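Local atomic coordinates of diaminopimelate decarboxylase (Aquifex aeolicus, PDB entry 2P3E), a protein that probably catalyses, with pyridoxal 5'-phosphate as cofactor, the decarboxylation of meso-diaminopimelate to L-lysine, the last step of lysine biosynthesis. Residues B[391-396]-B[403-408]; B[311-316]-B[347-352]; B[148-153]-B[195-200]. All coordinates share one frame; numbering follows the deposited sequence.

Contact 1. Residues B[391-396]-B[403-408]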
# COMPACT_ATOMS: atom_id res chain seq x y z
N ALA B 391 11.58 4.09 -3.48
CA ALA B 391 12.59 5.13 -3.38
C ALA B 391 13.86 4.64 -2.72
O ALA B 391 13.83 3.71 -1.90
CB ALA B 391 12.02 6.29 -2.56
N ALA B 392 14.98 5.31 -3.03
CA ALA B 392 16.21 5.16 -2.23
C ALA B 392 15.96 5.81 -0.85
O ALA B 392 15.11 6.70 -0.73
CB ALA B 392 17.40 5.84 -2.92
N GLU B 393 16.69 5.34 0.15
CA GLU B 393 16.69 5.95 1.47
C GLU B 393 18.13 6.34 1.88
O GLU B 393 19.04 5.54 1.79
CB GLU B 393 16.12 4.99 2.50
CG GLU B 393 14.60 4.69 2.34
CD GLU B 393 14.08 3.76 3.45
OE1 GLU B 393 14.54 2.58 3.56
OE2 GLU B 393 13.19 4.19 4.23
N VAL B 394 18.31 7.56 2.37
CA VAL B 394 19.63 8.02 2.80
C VAL B 394 19.54 8.55 4.23
O VAL B 394 18.49 9.05 4.63
CB VAL B 394 20.21 9.12 1.86
CG1 VAL B 394 20.47 8.55 0.46
CG2 VAL B 394 19.27 10.29 1.75
N LEU B 395 20.62 8.40 4.98
CA LEU B 395 20.70 8.83 6.37
C LEU B 395 21.83 9.87 6.49
O LEU B 395 23.00 9.58 6.20
CB LEU B 395 21.00 7.64 7.27
CG LEU B 395 21.22 7.89 8.79
CD1 LEU B 395 19.92 8.30 9.45
CD2 LEU B 395 21.77 6.63 9.42
N VAL B 396 21.45 11.07 6.91
CA VAL B 396 22.39 12.18 7.03
C VAL B 396 22.84 12.31 8.50
O VAL B 396 22.04 12.11 9.42
CB VAL B 396 21.78 13.49 6.52
CG1 VAL B 396 22.79 14.61 6.61
CG2 VAL B 396 21.35 13.35 5.06
N LEU B 403 24.05 5.77 2.34
CA LEU B 403 22.95 5.16 1.62
C LEU B 403 22.45 3.98 2.46
O LEU B 403 23.23 3.06 2.75
CB LEU B 403 23.39 4.72 0.21
CG LEU B 403 22.34 4.11 -0.73
CD1 LEU B 403 21.25 5.16 -1.05
CD2 LEU B 403 23.02 3.66 -2.02
N ILE B 404 21.20 4.05 2.92
CA ILE B 404 20.67 2.98 3.80
C ILE B 404 19.61 2.06 3.12
O ILE B 404 19.24 1.01 3.67
CB ILE B 404 20.19 3.54 5.18
CG1 ILE B 404 19.09 4.59 5.00
CG2 ILE B 404 21.38 4.11 5.97
CD1 ILE B 404 18.27 4.84 6.25
N ARG B 405 19.18 2.43 1.92
CA ARG B 405 18.44 1.53 1.03
C ARG B 405 18.65 1.97 -0.41
O ARG B 405 18.35 3.11 -0.76
CB ARG B 405 16.93 1.51 1.35
CG ARG B 405 16.20 0.36 0.62
CD ARG B 405 14.69 0.34 0.87
NE ARG B 405 14.06 -0.66 -0.00
CZ ARG B 405 13.72 -1.89 0.38
NH1 ARG B 405 13.91 -2.30 1.62
NH2 ARG B 405 13.13 -2.70 -0.50
N LYS B 406 19.17 1.07 -1.24
CA LYS B 406 19.33 1.36 -2.67
C LYS B 406 17.95 1.50 -3.30
O LYS B 406 16.99 0.85 -2.86
CB LYS B 406 20.09 0.24 -3.39
CG LYS B 406 21.57 0.06 -2.92
CD LYS B 406 22.20 -1.19 -3.62
CE LYS B 406 21.53 -2.51 -3.17
NZ LYS B 406 22.33 -3.76 -3.51
N ARG B 407 17.86 2.35 -4.32
CA ARG B 407 16.68 2.40 -5.15
C ARG B 407 16.48 1.04 -5.82
O ARG B 407 17.44 0.44 -6.33
CB ARG B 407 16.82 3.49 -6.21
CG ARG B 407 15.54 3.79 -7.01
CD ARG B 407 15.76 4.99 -7.94
NE ARG B 407 16.22 6.14 -7.16
CZ ARG B 407 15.43 6.95 -6.45
NH1 ARG B 407 14.11 6.74 -6.39
NH2 ARG B 407 15.97 7.94 -5.75
N GLU B 408 15.24 0.57 -5.81
CA GLU B 408 14.88 -0.67 -6.49
C GLU B 408 14.88 -0.46 -8.00
O GLU B 408 14.82 0.67 -8.48
CB GLU B 408 13.48 -1.11 -6.02
CG GLU B 408 13.45 -1.48 -4.54
CD GLU B 408 12.03 -1.57 -3.99
OE1 GLU B 408 11.08 -1.45 -4.77
OE2 GLU B 408 11.89 -1.81 -2.78
O HOH W 1 14.30 0.93 -2.38

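Contact 2. Residues B[311-316]-B[347-352]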
# COMPACT_ATOMS: atom_id res chain seq x y z
N ALA B 311 6.69 11.38 -7.05
CA ALA B 311 6.32 10.57 -5.89
C ALA B 311 4.83 10.56 -5.75
O ALA B 311 4.16 11.59 -5.93
CB ALA B 311 6.96 11.11 -4.60
N GLY B 312 4.28 9.41 -5.42
CA GLY B 312 2.83 9.29 -5.26
C GLY B 312 2.43 8.44 -4.08
O GLY B 312 3.22 8.20 -3.14
N MET B 313 1.17 7.99 -4.11
CA MET B 313 0.62 7.19 -3.03
C MET B 313 1.40 5.88 -2.84
O MET B 313 1.31 5.24 -1.78
CB MET B 313 -0.87 6.92 -3.27
CG MET B 313 -1.16 6.01 -4.46
SD MET B 313 -2.94 5.85 -4.77
CE MET B 313 -3.50 4.95 -3.30
N ASN B 314 2.11 5.47 -3.89
CA ASN B 314 3.00 4.31 -3.85
C ASN B 314 4.20 4.54 -2.93
O ASN B 314 4.78 3.57 -2.43
CB ASN B 314 3.53 3.99 -5.26
CG ASN B 314 4.30 5.16 -5.88
OD1 ASN B 314 3.78 6.28 -6.05
ND2 ASN B 314 5.54 4.90 -6.26
N ASP B 315 4.56 5.81 -2.74
CA ASP B 315 5.71 6.21 -1.90
C ASP B 315 5.27 6.65 -0.52
O ASP B 315 5.90 6.29 0.48
CB ASP B 315 6.50 7.35 -2.57
CG ASP B 315 7.09 6.95 -3.92
OD1 ASP B 315 7.98 6.07 -3.96
OD2 ASP B 315 6.66 7.52 -4.95
N LEU B 316 4.19 7.44 -0.47
CA LEU B 316 3.65 7.94 0.79
C LEU B 316 2.15 7.92 0.66
O LEU B 316 1.57 8.70 -0.11
CB LEU B 316 4.13 9.38 1.08
CG LEU B 316 3.58 10.09 2.34
CD1 LEU B 316 3.85 9.33 3.63
CD2 LEU B 316 4.13 11.53 2.45
N ILE B 347 0.81 8.01 -10.08
CA ILE B 347 -0.07 6.83 -10.08
C ILE B 347 -1.38 7.10 -10.82
O ILE B 347 -1.94 8.21 -10.73
CB ILE B 347 -0.38 6.32 -8.64
CG1 ILE B 347 0.91 5.90 -7.89
CG2 ILE B 347 -1.47 5.23 -8.67
CD1 ILE B 347 1.61 4.63 -8.44
N CYS B 348 -1.86 6.08 -11.54
CA CYS B 348 -3.10 6.20 -12.30
C CYS B 348 -4.32 5.94 -11.40
O CYS B 348 -5.02 4.90 -11.51
CB CYS B 348 -3.06 5.28 -13.52
SG CYS B 348 -4.12 5.89 -14.85
N GLU B 349 -4.54 6.88 -10.48
CA GLU B 349 -5.71 6.93 -9.61
C GLU B 349 -6.05 8.40 -9.40
O GLU B 349 -5.16 9.22 -9.25
CB GLU B 349 -5.42 6.33 -8.22
CG GLU B 349 -5.12 4.84 -8.19
CD GLU B 349 -6.38 3.97 -8.27
OE1 GLU B 349 -7.49 4.50 -8.55
OE2 GLU B 349 -6.25 2.75 -8.04
N THR B 350 -7.34 8.72 -9.36
CA THR B 350 -7.82 10.06 -9.00
C THR B 350 -7.37 10.39 -7.58
O THR B 350 -7.02 11.54 -7.28
CB THR B 350 -9.35 10.18 -9.16
OG1 THR B 350 -9.69 9.90 -10.53
CG2 THR B 350 -9.84 11.58 -8.81
N GLY B 351 -7.30 9.36 -6.74
CA GLY B 351 -6.93 9.53 -5.33
C GLY B 351 -5.44 9.58 -5.04
O GLY B 351 -5.06 9.63 -3.88
N ASP B 352 -4.60 9.54 -6.07
CA ASP B 352 -3.15 9.66 -5.89
C ASP B 352 -2.68 11.13 -5.80
O ASP B 352 -2.33 11.76 -6.80
CB ASP B 352 -2.40 8.98 -7.03
CG ASP B 352 -0.87 9.23 -6.96
OD1 ASP B 352 -0.29 9.22 -5.85
OD2 ASP B 352 -0.26 9.45 -8.01

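Contact 3. Residues B[148-153]-B[195-200]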
# COMPACT_ATOMS: atom_id res chain seq x y z
N LYS B 148 8.81 -21.76 28.54
CA LYS B 148 7.72 -20.93 29.05
C LYS B 148 7.53 -19.71 28.13
O LYS B 148 8.51 -19.17 27.61
CB LYS B 148 8.03 -20.44 30.46
CG LYS B 148 8.22 -21.53 31.50
CD LYS B 148 6.98 -22.36 31.72
CE LYS B 148 7.15 -23.32 32.90
NZ LYS B 148 6.71 -22.65 34.15
N ALA B 149 6.28 -19.31 27.93
CA ALA B 149 5.96 -18.04 27.27
C ALA B 149 5.52 -17.03 28.31
O ALA B 149 4.58 -17.29 29.05
CB ALA B 149 4.88 -18.23 26.21
N ARG B 150 6.21 -15.90 28.38
CA ARG B 150 5.87 -14.83 29.30
C ARG B 150 4.79 -13.95 28.67
O ARG B 150 4.92 -13.51 27.52
CB ARG B 150 7.11 -14.00 29.64
CG ARG B 150 8.05 -14.63 30.66
CD ARG B 150 9.37 -13.87 30.68
NE ARG B 150 10.03 -14.01 29.38
CZ ARG B 150 10.84 -15.01 29.06
NH1 ARG B 150 11.11 -15.97 29.95
NH2 ARG B 150 11.39 -15.07 27.85
N ILE B 151 3.72 -13.69 29.41
CA ILE B 151 2.58 -12.97 28.86
C ILE B 151 2.10 -11.74 29.66
O ILE B 151 2.29 -11.63 30.89
CB ILE B 151 1.35 -13.91 28.64
CG1 ILE B 151 0.83 -14.41 29.99
CG2 ILE B 151 1.69 -15.08 27.67
CD1 ILE B 151 -0.66 -14.74 29.98
N ALA B 152 1.48 -10.83 28.90
CA ALA B 152 0.64 -9.77 29.44
C ALA B 152 -0.68 -9.85 28.70
O ALA B 152 -0.72 -10.30 27.55
CB ALA B 152 1.29 -8.42 29.19
N ILE B 153 -1.75 -9.39 29.33
CA ILE B 153 -3.01 -9.23 28.60
C ILE B 153 -3.10 -7.79 28.11
O ILE B 153 -2.82 -6.85 28.88
CB ILE B 153 -4.27 -9.59 29.49
CG1 ILE B 153 -4.22 -11.05 29.98
CG2 ILE B 153 -5.59 -9.32 28.72
CD1 ILE B 153 -4.11 -12.07 28.89
N ASN B 195 2.30 -23.74 30.87
CA ASN B 195 3.46 -23.29 30.09
C ASN B 195 3.55 -21.77 29.89
O ASN B 195 4.44 -21.29 29.18
CB ASN B 195 3.48 -24.00 28.71
CG ASN B 195 3.32 -25.49 28.85
OD1 ASN B 195 4.04 -26.13 29.61
ND2 ASN B 195 2.35 -26.06 28.14
N LEU B 196 2.63 -21.03 30.50
CA LEU B 196 2.65 -19.57 30.44
C LEU B 196 3.10 -19.02 31.77
O LEU B 196 2.80 -19.58 32.82
CB LEU B 196 1.27 -18.99 30.14
CG LEU B 196 0.56 -19.45 28.87
CD1 LEU B 196 -0.73 -18.67 28.74
CD2 LEU B 196 1.47 -19.30 27.63
N GLU B 197 3.83 -17.92 31.71
CA GLU B 197 4.21 -17.20 32.90
C GLU B 197 3.64 -15.78 32.78
O GLU B 197 4.07 -14.99 31.91
CB GLU B 197 5.73 -17.17 32.99
CG GLU B 197 6.25 -16.52 34.26
CD GLU B 197 7.76 -16.41 34.25
OE1 GLU B 197 8.41 -17.08 33.40
OE2 GLU B 197 8.29 -15.65 35.09
N ILE B 198 2.68 -15.47 33.65
CA ILE B 198 2.06 -14.14 33.68
C ILE B 198 3.00 -13.12 34.30
O ILE B 198 3.32 -13.21 35.49
CB ILE B 198 0.75 -14.16 34.49
CG1 ILE B 198 -0.25 -15.11 33.82
CG2 ILE B 198 0.18 -12.73 34.65
CD1 ILE B 198 -1.43 -15.49 34.72
N VAL B 199 3.46 -12.15 33.50
CA VAL B 199 4.45 -11.16 33.96
C VAL B 199 4.05 -9.69 33.75
O VAL B 199 4.73 -8.79 34.26
CB VAL B 199 5.86 -11.36 33.31
CG1 VAL B 199 6.45 -12.75 33.63
CG2 VAL B 199 5.81 -11.12 31.80
N GLY B 200 2.99 -9.45 33.00
CA GLY B 200 2.68 -8.08 32.64
C GLY B 200 1.24 -7.70 32.45
O GLY B 200 0.34 -8.53 32.49
O HOH W 2 4.26 -20.78 34.93

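Contact 1. Residues B[391-396]-B[403-408]
E393 and R405 face each other as a hydrogen-bonded antiparallel pair, E393 N giving a straight bond of 2.9 Å to R405 O. Both I404 N and R405 N donate to E393 O from the same face of its plane: a classic beta bulge. From R405, CB packs against E393 OE1 at 3.4 Å, and CG passes it at 4.0 Å; that oxygen is hydrogen-bonded with N69 ND2, and OE2 with Y39 OH. With CG anti to the backbone N (chi1 -169°) and the chain extended to NE, CD still touches OE1; NE donates to a water that also bonds A391 O and K406 O, NH1 bonds I413 O of the second subunit, and NH2 makes a salt bridge of 2.7 Å to E408 OE2. The guanidinium of R407 lies with one face over A392 N, NH1 and NH2 held by P35 O and F32 O. A leucine here would take the flat group from over A392 N and probably leave both carbonyls without their donor. V394 CG1 meets L403 CD1 at 3.8 Å on the other face. Strand 36-40 extends the sheet; helix 25-32 covers V394 and L403, helix 70-78 L395 and I404.

Contact 2. Residues B[311-316]-B[347-352]
M313 and D352 make the central link between the two loops. Walking from G312, its N donates to D315 OD2, while its CA lies 3.2 Å from D352 OD1; a side chain at this glycine would collide with that oxygen. G312 O accepts from both D315 N and L316 N, which curls the loop tightly. The next amide, M313 N, gives D352 OD1 a short bond of 2.6 Å, met on the syn side but 30° out of the carboxylate plane. The side chain of M313 then crosses D352 obliquely: CG, held between the backbone N and the carbonyl carbon (chi1 68°), passes I347 CG1 at 4.0 Å, and SD settles 3.9 Å from D352 CB, with E349 CG slightly farther off. N314 adds to the grip on I347, its OD1 lying 3.4 Å from I347 CG1 and 3.6 Å from CD1.

The second carboxylate oxygen, D352 OD2, takes I347 N from above its plane at 2.7 Å and a salt bridge from K175 of the second subunit, so one buried aspartate ties both loops to the dimer partner; the lysine would be expected to favour its ionised form. Residues E349 to D352 form a type I beta turn. E349, whose OE2 is bonded by Y385 OH, is a probable substrate-binding residue and packs on Y322 of the second subunit. Such loops of the C-terminal beta domain, meeting at the dimer interface, are characteristic of the class-II decarboxylase active site, which is built from both subunits.

Contact 3. Residues B[148-153]-B[195-200]
A chi1 of 66° sets I151 CG1 between its own backbone N and carbonyl carbon, which carries CD1 across to I198 CG1 at 3.9 Å and L196 CD1 at 4.1 Å. L196, with CG beside its backbone N (chi1 -56°), also brings CD2 to A149 CB at 3.8 Å, so A149, I151, L196 and I198 make one apolar face, covered by helices 132-145 and 183-191. On the face of R150 and E197 the two side chains lie alongside, pointing the same way, yet their flat groups are 82° apart and the charges stop short of a salt bridge. Instead E197 OE1 rests 3.7 Å from R150 CG, and V199 CG2 packs on R150 CB, while the guanidinium is taken by E123 and the carbonyls of I124 and L125. Backbone bonds stitch the parallel strands together, among them E197 N to A149 O at 2.8 Å and I151 N to E197 O. I151 O then accepts from both V199 N and G200 N. At G200 a side chain would press tightly on A152 CB. Two neighbouring parallel strands whose outer face is covered by helices are characteristic of the TIM barrel that forms the pyridoxal-binding domain.

Contact 3 lies in the barrel domain and contacts 1 and 2 in the other part of the chain, on the far side of its centre, 39 Å (contact 1) and 43 Å (contact 2) away between contact centres. Contacts 1 and 2 are neighbours, centres 20 Å apart, touching where A391 N lies 4.1 Å from D315 OD1, and both reach the second subunit. Of the three, only contact 2 holds a probable substrate-binding residue, E349. The other two lie near the site: the side chain of E393 in contact 1 is about 11 Å from that of Y377, a probable substrate- and cofactor-binding residue, and that of A152 in contact 3 about 9 Å from that of E279, a probable cofactor-binding residue.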